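PKS_KS domain-containing protein (Photorhabdus luminescens subsp. laumondii, PDB 6SMO) probably acts as a beta-ketoacyl synthase (ketosynthase) that extends acyl chains, and holds a pentaoxo-dodecanal polyketide chain in its pocket. Local coordinates at residues S173-K177 with Y178-M182. Sequence-based numbering, arbitrary orientation.
Sequences SVAKK and YGASM
Helix 169-178 ends here in two backbone hydrogen bonds: Y178 N reaches V174 O at 3.3 Å, and A180 N, two residues on, reaches A175 O at 2.9 Å. The first is a helical i to i+4 bond; the second, an i to i+5 bond across a glycine of positive phi, is the 6→1 bond of a Schellman-type helix end. Between the two donors, G179 leaves helical geometry with phi 68°, a value that suits glycine, and turns the chain away toward strand 184-185. The Y178 ring has K177 over one face and V174 at its edge. K177 extends beside it, its CG set anti to the backbone N (chi1 -166°), and this CG sits over the ring centre, 4.1 Å from the centroid, in a CH-pi contact; CD follows on toward the hydroxyl, 3.7 Å from Y178 OH. V174 CG1 lies in the plane of the ring, 3.8 Å from Y178 CD2. The hydroxyl is hydrogen-bonded to E105 of helix 95-111, whose A104 also packs on V174. Beyond the turn, A180 points back at the helix, and its CB meets A175 CB at 4.0 Å; both methyls also rest on V125 of strand 123-128. F251 of the Ketoacyl_synth_N domain-containing partner chain packs on A175. The chemistry is thus divided: the late backbone bonds satisfy two carbonyls of the last helical turn, small methyls probably let the departing chain lie close to the helix and sheet, and the tyrosine joins this helix end to helix 95-111 through its hydroxyl.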
loop_
_atom_site.group_PDB
_atom_site.type_symbol
_atom_site.label_atom_id
_atom_site.label_comp_id
_atom_site.label_asym_id
_atom_site.label_seq_id
_atom_site.Cartn_x
_atom_site.Cartn_y
_atom_site.Cartn_z
ATOM N N SER B 173 -17.274 -4.242 -0.362
ATOM C CA SER B 173 -18.234 -5.144 -1.054
ATOM C C SER B 173 -18.378 -6.456 -0.272
ATOM O O SER B 173 -19.524 -6.928 -0.120
ATOM C CB SER B 173 -17.818 -5.402 -2.480
ATOM O OG SER B 173 -17.857 -4.205 -3.245
ATOM N N VAL B 174 -17.258 -7.016 0.197
ATOM C CA VAL B 174 -17.204 -8.286 0.984
ATOM C C VAL B 174 -17.798 -8.034 2.376
ATOM O O VAL B 174 -18.562 -8.899 2.852
ATOM C CB VAL B 174 -15.766 -8.840 1.060
ATOM C CG1 VAL B 174 -15.628 -9.955 2.088
ATOM C CG2 VAL B 174 -15.283 -9.316 -0.302
ATOM N N ALA B 175 -17.461 -6.898 2.997
ATOM C CA ALA B 175 -17.967 -6.465 4.323
ATOM C C ALA B 175 -19.493 -6.313 4.275
ATOM O O ALA B 175 -20.153 -6.679 5.268
ATOM C CB ALA B 175 -17.297 -5.178 4.740
ATOM N N LYS B 176 -20.024 -5.791 3.163
ATOM C CA LYS B 176 -21.482 -5.609 2.918
ATOM C C LYS B 176 -22.172 -6.977 2.828
ATOM O O LYS B 176 -23.263 -7.121 3.412
ATOM C CB LYS B 176 -21.719 -4.804 1.635
ATOM C CG LYS B 176 -21.754 -3.292 1.813
ATOM C CD LYS B 176 -23.135 -2.751 2.121
ATOM C CE LYS B 176 -24.018 -2.644 0.894
ATOM N NZ LYS B 176 -25.405 -2.259 1.247
ATOM N N LYS B 177 -21.552 -7.937 2.131
ATOM C CA LYS B 177 -22.164 -9.242 1.757
ATOM C C LYS B 177 -22.365 -10.123 2.999
ATOM O O LYS B 177 -23.429 -10.767 3.084
ATOM C CB LYS B 177 -21.302 -9.964 0.715
ATOM C CG LYS B 177 -21.982 -11.137 0.021
ATOM C CD LYS B 177 -21.159 -11.751 -1.094
ATOM C CE LYS B 177 -21.845 -12.922 -1.765
ATOM N NZ LYS B 177 -22.989 -12.490 -2.604
ATOM N N TYR B 178 -21.388 -10.159 3.913
ATOM C CA TYR B 178 -21.356 -11.073 5.089
ATOM C C TYR B 178 -21.574 -10.301 6.399
ATOM O O TYR B 178 -21.497 -10.933 7.471
ATOM C CB TYR B 178 -20.041 -11.859 5.107
ATOM C CG TYR B 178 -19.722 -12.542 3.801
ATOM C CD1 TYR B 178 -20.496 -13.593 3.336
ATOM C CD2 TYR B 178 -18.657 -12.128 3.017
ATOM C CE1 TYR B 178 -20.217 -14.221 2.133
ATOM C CE2 TYR B 178 -18.364 -12.743 1.812
ATOM C CZ TYR B 178 -19.147 -13.794 1.367
ATOM O OH TYR B 178 -18.860 -14.399 0.179
ATOM N N GLY B 179 -21.844 -8.992 6.319
ATOM C CA GLY B 179 -22.241 -8.149 7.465
ATOM C C GLY B 179 -21.115 -7.960 8.469
ATOM O O GLY B 179 -21.349 -8.210 9.667
ATOM N N ALA B 180 -19.941 -7.525 8.001
ATOM C CA ALA B 180 -18.760 -7.192 8.833
ATOM C C ALA B 180 -18.890 -5.753 9.348
ATOM O O ALA B 180 -18.894 -4.831 8.509
ATOM C CB ALA B 180 -17.497 -7.375 8.030
ATOM N N SER B 181 -18.999 -5.575 10.670
ATOM C CA SER B 181 -19.187 -4.263 11.345
ATOM C C SER B 181 -17.893 -3.797 12.028
ATOM O O SER B 181 -17.805 -2.595 12.335
ATOM C CB SER B 181 -20.329 -4.315 12.325
ATOM O OG SER B 181 -21.504 -4.815 11.706
ATOM N N MET B 182 -16.938 -4.704 12.266
ATOM C CA MET B 182 -15.589 -4.385 12.811
ATOM C C MET B 182 -14.742 -3.748 11.700
ATOM O O MET B 182 -15.135 -3.864 10.522
ATOM C CB MET B 182 -14.907 -5.655 13.338
ATOM C CG MET B 182 -13.531 -5.446 13.957
ATOM S SD MET B 182 -13.506 -4.201 15.269
ATOM C CE MET B 182 -11.772 -3.749 15.261
#